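Local coordinates for protein Pcdhgb2 (Mus musculus, PDB 5SZR) that probably mediates, through extracellular cadherin domains of which four are present here, calcium-dependent cell adhesion and may help establish and maintain specific neuronal connections, at residues 16-21 against 68-73; 11-16 against 97-102. All blocks are in the same frame, centred on the assembly; numbering follows the deposited sequence. Where two conformers were deposited one is given.

Contact 1 (16-21 against 68-73); sequences EDVPPG and DNLDFE. With CA (calcium ion), chain J; CA (calcium ion), chain K.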
loop_
_atom_site.group_PDB
_atom_site.type_symbol
_atom_site.label_atom_id
_atom_site.label_comp_id
_atom_site.label_asym_id
_atom_site.label_seq_id
_atom_site.Cartn_x
_atom_site.Cartn_y
_atom_site.Cartn_z
ATOM N N GLU A 16 48.793 32.814 -4.592
ATOM C CA GLU A 16 47.821 33.386 -5.518
ATOM C C GLU A 16 46.783 34.268 -4.833
ATOM O O GLU A 16 46.060 34.987 -5.530
ATOM C CB GLU A 16 47.121 32.277 -6.307
ATOM C CG GLU A 16 46.352 31.275 -5.464
ATOM C CD GLU A 16 45.407 30.419 -6.301
ATOM O OE1 GLU A 16 44.923 30.905 -7.343
ATOM O OE2 GLU A 16 45.157 29.261 -5.918
ATOM N N ASP A 17 46.708 34.264 -3.503
ATOM C CA ASP A 17 45.692 35.024 -2.789
ATOM C C ASP A 17 46.202 36.350 -2.233
ATOM O O ASP A 17 45.468 37.009 -1.490
ATOM C CB ASP A 17 45.101 34.181 -1.654
ATOM C CG ASP A 17 46.115 33.870 -0.568
ATOM O OD1 ASP A 17 46.331 34.727 0.315
ATOM O OD2 ASP A 17 46.690 32.762 -0.590
ATOM N N VAL A 18 47.422 36.761 -2.567
ATOM C CA VAL A 18 47.925 38.029 -2.018
ATOM C C VAL A 18 47.099 39.181 -2.575
ATOM O O VAL A 18 46.716 39.150 -3.760
ATOM C CB VAL A 18 49.419 38.209 -2.328
ATOM C CG1 VAL A 18 50.245 37.088 -1.698
ATOM C CG2 VAL A 18 49.675 38.302 -3.829
ATOM N N PRO A 19 46.772 40.189 -1.773
ATOM C CA PRO A 19 45.922 41.279 -2.253
ATOM C C PRO A 19 46.690 42.207 -3.173
ATOM O O PRO A 19 47.930 42.224 -3.157
ATOM C CB PRO A 19 45.507 41.994 -0.958
ATOM C CG PRO A 19 46.624 41.712 -0.013
ATOM C CD PRO A 19 47.105 40.328 -0.345
ATOM N N PRO A 20 45.992 42.987 -3.999
ATOM C CA PRO A 20 46.682 43.962 -4.851
ATOM C C PRO A 20 47.476 44.957 -4.018
ATOM O O PRO A 20 47.088 45.322 -2.906
ATOM C CB PRO A 20 45.537 44.647 -5.605
ATOM C CG PRO A 20 44.427 43.648 -5.584
ATOM C CD PRO A 20 44.545 42.944 -4.265
ATOM N N GLY A 21 48.600 45.396 -4.572
ATOM C CA GLY A 21 49.526 46.231 -3.839
ATOM C C GLY A 21 50.531 45.474 -3.005
ATOM O O GLY A 21 51.293 46.103 -2.263
ATOM N N ASP A 68 46.779 43.959 -9.371
ATOM C CA ASP A 68 45.540 43.239 -9.611
ATOM C C ASP A 68 45.633 41.898 -8.894
ATOM O O ASP A 68 46.656 41.563 -8.294
ATOM C CB ASP A 68 45.282 43.067 -11.111
ATOM C CG ASP A 68 43.806 43.074 -11.455
ATOM O OD1 ASP A 68 43.455 43.578 -12.543
ATOM O OD2 ASP A 68 42.996 42.584 -10.640
ATOM N N ASN A 69 44.556 41.128 -8.954
ATOM C CA ASN A 69 44.541 39.852 -8.256
ATOM C C ASN A 69 45.255 38.783 -9.068
ATOM O O ASN A 69 45.294 38.826 -10.300
ATOM C CB ASN A 69 43.105 39.420 -7.958
ATOM C CG ASN A 69 42.452 40.287 -6.910
ATOM O OD1 ASN A 69 41.726 41.227 -7.229
ATOM N ND2 ASN A 69 42.721 39.984 -5.643
ATOM N N LEU A 70 45.835 37.825 -8.359
ATOM C CA LEU A 70 46.479 36.693 -9.000
ATOM C C LEU A 70 45.488 35.536 -9.136
ATOM O O LEU A 70 44.362 35.579 -8.625
ATOM C CB LEU A 70 47.721 36.270 -8.216
ATOM C CG LEU A 70 48.769 37.375 -8.006
ATOM C CD1 LEU A 70 50.012 36.861 -7.280
ATOM C CD2 LEU A 70 49.155 38.011 -9.332
ATOM N N ASP A 71 45.917 34.496 -9.854
ATOM C CA ASP A 71 45.110 33.296 -10.041
ATOM C C ASP A 71 45.989 32.187 -10.610
ATOM O O ASP A 71 46.335 32.207 -11.796
ATOM C CB ASP A 71 43.915 33.567 -10.959
ATOM C CG ASP A 71 43.057 32.336 -11.197
ATOM O OD1 ASP A 71 43.132 31.377 -10.407
ATOM O OD2 ASP A 71 42.290 32.337 -12.186
ATOM N N PHE A 72 46.359 31.221 -9.762
ATOM C CA PHE A 72 47.220 30.122 -10.190
ATOM C C PHE A 72 46.598 29.334 -11.335
ATOM O O PHE A 72 47.316 28.812 -12.193
ATOM C CB PHE A 72 47.506 29.209 -9.001
ATOM C CG PHE A 72 48.347 28.007 -9.337
ATOM C CD1 PHE A 72 49.730 28.081 -9.291
ATOM C CD2 PHE A 72 47.755 26.796 -9.671
ATOM C CE1 PHE A 72 50.505 26.977 -9.588
ATOM C CE2 PHE A 72 48.529 25.690 -9.971
ATOM C CZ PHE A 72 49.906 25.779 -9.926
ATOM N N GLU A 73 45.270 29.237 -11.365
ATOM C CA GLU A 73 44.606 28.485 -12.419
ATOM C C GLU A 73 44.716 29.178 -13.774
ATOM O O GLU A 73 44.559 28.516 -14.806
ATOM C CB GLU A 73 43.134 28.255 -12.049
ATOM C CG GLU A 73 42.897 27.139 -11.019
ATOM C CD GLU A 73 43.590 27.382 -9.678
ATOM O OE1 GLU A 73 43.475 28.499 -9.131
ATOM O OE2 GLU A 73 44.251 26.450 -9.170
HETATM CA CA CA J . 42.589 30.514 -8.280
HETATM CA CA CA K . 43.946 27.329 -6.908
HETATM O O HOH W 1 40.093 30.183 -9.367
HETATM O O HOH W 2 41.973 32.706 -7.834
#
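Glu-16 OE1 is held by two partners. It binds one calcium ion at 2.5 Å. It also accepts the backbone N-H of Phe-72, with Phe-72 N 2.8 Å from Glu-16 OE1. That N-H arrives from above the carboxylate plane, 54° out of it. The other oxygen, Glu-16 OE2, goes to the second calcium ion, so one carboxylate spans two metals. The CG of Glu-16 stands between the backbone N and the carbonyl carbon (chi1 60°), and the extended chain beyond carries the carboxylate to the ions.

Glu-73 comes in from the other segment at about a right angle to Glu-16. The two carboxylate planes are 39° apart. Glu-73 OE1 bridges both ions, at 2.4 Å and 2.6 Å, and OE2 makes this carboxylate bidentate on the second. Asp-71 OD1 binds the first ion at 2.4 Å and also accepts the N-H of Glu-73, an Asx turn. Its OD2 is hydrogen-bonded to Thr-74. Two waters and Asp-105, from outside the two segments, fill the rest of the first ion's shell. The calcium charges probably offset the repulsion among these clustered acids.

Away from the metals the contact is by packing. Val-18 CG2 meets Leu-70 CD1 at 3.8 Å. Further along, Pro-20 CD lies 3.7 Å from Asn-69 ND2, the ring set obliquely to the side chain.

This is the calcium-binding end of a cadherin domain. Asp-102, the backbone O of Glu-103, Asp-105 and Asp-138 complete the second ion's site. Leu-70 touches Ile-54 of helix 49-54 and Ile-100 of strand 91-101.

Contact 2 (11-16 against 97-102); sequences SVTLRE and QVKILD. With CA (calcium ion), chain K; CA (calcium ion), chain J.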
loop_
_atom_site.group_PDB
_atom_site.type_symbol
_atom_site.label_atom_id
_atom_site.label_comp_id
_atom_site.label_asym_id
_atom_site.label_seq_id
_atom_site.Cartn_x
_atom_site.Cartn_y
_atom_site.Cartn_z
ATOM N N SER A 11 64.539 35.557 -8.221
ATOM C CA SER A 11 63.430 34.607 -8.151
ATOM C C SER A 11 62.622 34.857 -6.885
ATOM O O SER A 11 63.179 34.861 -5.781
ATOM C CB SER A 11 63.929 33.160 -8.182
ATOM O OG SER A 11 64.433 32.820 -9.461
ATOM N N VAL A 12 61.315 35.067 -7.048
ATOM C CA VAL A 12 60.394 35.228 -5.929
ATOM C C VAL A 12 59.178 34.343 -6.167
ATOM O O VAL A 12 58.831 34.029 -7.310
ATOM C CB VAL A 12 59.960 36.699 -5.729
ATOM C CG1 VAL A 12 61.156 37.578 -5.429
ATOM C CG2 VAL A 12 59.208 37.210 -6.950
ATOM N N THR A 13 58.535 33.932 -5.076
ATOM C CA THR A 13 57.288 33.177 -5.131
ATOM C C THR A 13 56.177 33.974 -4.461
ATOM O O THR A 13 56.402 34.649 -3.453
ATOM C CB THR A 13 57.405 31.804 -4.453
ATOM O OG1 THR A 13 57.492 31.973 -3.032
ATOM C CG2 THR A 13 58.627 31.051 -4.952
ATOM N N LEU A 14 54.973 33.887 -5.019
ATOM C CA LEU A 14 53.809 34.569 -4.476
ATOM C C LEU A 14 52.645 33.598 -4.357
ATOM O O LEU A 14 52.388 32.807 -5.270
ATOM C CB LEU A 14 53.384 35.755 -5.353
ATOM C CG LEU A 14 54.401 36.856 -5.663
ATOM C CD1 LEU A 14 53.760 37.938 -6.526
ATOM C CD2 LEU A 14 54.971 37.448 -4.383
ATOM N N ARG A 15 51.953 33.652 -3.222
ATOM C CA ARG A 15 50.696 32.931 -3.088
ATOM C C ARG A 15 49.628 33.617 -3.930
ATOM O O ARG A 15 49.556 34.847 -3.988
ATOM C CB ARG A 15 50.270 32.871 -1.622
ATOM C CG ARG A 15 51.183 32.026 -0.740
ATOM C CD ARG A 15 50.841 32.198 0.733
ATOM N NE ARG A 15 51.455 31.171 1.570
ATOM C CZ ARG A 15 52.642 31.289 2.158
ATOM N NH1 ARG A 15 53.113 30.297 2.902
ATOM N NH2 ARG A 15 53.359 32.394 2.002
ATOM N N GLU A 16 48.793 32.814 -4.592
ATOM C CA GLU A 16 47.821 33.386 -5.518
ATOM C C GLU A 16 46.783 34.268 -4.833
ATOM O O GLU A 16 46.060 34.987 -5.530
ATOM C CB GLU A 16 47.121 32.277 -6.307
ATOM C CG GLU A 16 46.352 31.275 -5.464
ATOM C CD GLU A 16 45.407 30.419 -6.301
ATOM O OE1 GLU A 16 44.923 30.905 -7.343
ATOM O OE2 GLU A 16 45.157 29.261 -5.918
ATOM N N GLN A 97 61.931 36.204 -12.154
ATOM C CA GLN A 97 61.027 35.098 -12.448
ATOM C C GLN A 97 60.110 34.896 -11.249
ATOM O O GLN A 97 60.562 34.488 -10.173
ATOM C CB GLN A 97 61.815 33.836 -12.776
ATOM C CG GLN A 97 62.584 33.959 -14.071
ATOM C CD GLN A 97 63.333 32.704 -14.428
ATOM O OE1 GLN A 97 62.750 31.622 -14.520
ATOM N NE2 GLN A 97 64.635 32.837 -14.635
ATOM N N VAL A 98 58.828 35.197 -11.435
ATOM C CA VAL A 98 57.843 35.177 -10.362
ATOM C C VAL A 98 57.081 33.865 -10.438
ATOM O O VAL A 98 56.388 33.590 -11.427
ATOM C CB VAL A 98 56.888 36.377 -10.453
ATOM C CG1 VAL A 98 55.833 36.294 -9.364
ATOM C CG2 VAL A 98 57.667 37.682 -10.348
ATOM N N LYS A 99 57.211 33.055 -9.395
ATOM C CA LYS A 99 56.522 31.777 -9.296
ATOM C C LYS A 99 55.264 31.957 -8.456
ATOM O O LYS A 99 55.298 32.607 -7.407
ATOM C CB LYS A 99 57.442 30.723 -8.682
ATOM C CG LYS A 99 56.762 29.420 -8.341
ATOM C CD LYS A 99 57.755 28.429 -7.751
ATOM C CE LYS A 99 57.055 27.152 -7.311
ATOM N NZ LYS A 99 57.998 26.163 -6.721
ATOM N N ILE A 100 54.151 31.406 -8.931
ATOM C CA ILE A 100 52.876 31.498 -8.232
ATOM C C ILE A 100 52.622 30.180 -7.520
ATOM O O ILE A 100 52.917 29.102 -8.056
ATOM C CB ILE A 100 51.732 31.844 -9.203
ATOM C CG1 ILE A 100 52.085 33.090 -10.013
ATOM C CG2 ILE A 100 50.420 32.052 -8.447
ATOM C CD1 ILE A 100 52.408 34.305 -9.164
ATOM N N LEU A 101 52.093 30.261 -6.303
ATOM C CA LEU A 101 51.791 29.085 -5.501
ATOM C C LEU A 101 50.295 28.805 -5.523
ATOM O O LEU A 101 49.476 29.722 -5.421
ATOM C CB LEU A 101 52.272 29.269 -4.061
ATOM C CG LEU A 101 53.794 29.329 -3.926
ATOM C CD1 LEU A 101 54.202 29.577 -2.484
ATOM C CD2 LEU A 101 54.416 28.048 -4.458
ATOM N N ASP A 102 49.948 27.530 -5.659
ATOM C CA ASP A 102 48.553 27.124 -5.729
ATOM C C ASP A 102 47.928 27.117 -4.340
ATOM O O ASP A 102 48.468 26.509 -3.410
ATOM C CB ASP A 102 48.438 25.738 -6.362
ATOM C CG ASP A 102 47.060 25.127 -6.186
ATOM O OD1 ASP A 102 46.057 25.844 -6.386
ATOM O OD2 ASP A 102 46.986 23.930 -5.837
HETATM CA CA CA K . 43.946 27.329 -6.908
HETATM CA CA CA J . 42.589 30.514 -8.280
HETATM O O HOH W 1 40.093 30.183 -9.367
HETATM O O HOH W 2 41.973 32.706 -7.834
#
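A parallel strand pair at the edge of a cadherin beta-sandwich is formed by Ser-11 to Arg-15 and Gln-97 to Leu-101. In cadherin nomenclature it pairs the A' and G strands. Residue 11 is level with 97, and the register runs unbroken to 15 with 101. The segment axes lie 4.5 Å apart with their directions 28° from parallel. The backbone bonds form a ladder. Val-12 N-H goes to Gln-97 O, and Lys-99 N-H to Val-12 O. Leu-14 N lies 2.7 Å from Lys-99 O, its acceptor. Leu-101 N-H goes to Leu-14 O. The ladder ends where the N-H of Glu-16 meets Leu-101 O.

Val-12, Leu-14, Val-98 and Ile-100 share the inner face. Val-12 CG2 meets Val-98 CG2 at 3.8 Å. Val-98 CG1, trans to the main-chain N (chi1 177°), turns to Leu-14 CD1. Ile-100 lays CD1 near Leu-14 CB and CG2 3.9 Å from Glu-16 CB. With an alanine here, a gap would probably open beside Leu-14 CB and Glu-16 CB and leave the base of the Glu-16 chain less firmly held.

The other face is more exposed. Thr-13 lies alongside Lys-99, with Thr-13 CG2 3.9 Å from Lys-99 CB. Past the last bridge, Asp-102 runs beside Glu-16, their carboxylate planes 53° apart. Asp-102 OD1 binds the second calcium ion at 2.6 Å.

Overall arrangement
Both contacts belong to the first cadherin domain of this chain and meet at Glu-16, where strand 9-15 ends. Contact 2 is regular sheet: a backbone ladder with one face towards the sandwich core and the other largely exposed. Contact 1 joins two loops, and most of its polar chemistry is carboxylate to calcium. It too is partly buried: Glu-16, Val-18 and Leu-70 are buried, Pro-20 and Asn-69 exposed. Its segment 68-73 lies within the chain loop that contact 2 closes. The two touch through Phe-72, whose ring packs against Asp-102 CB and the backbone of Ile-100 and Leu-101. Strand pairing thus leads into a metal site shared with the next domain, as is usual at cadherin junctions.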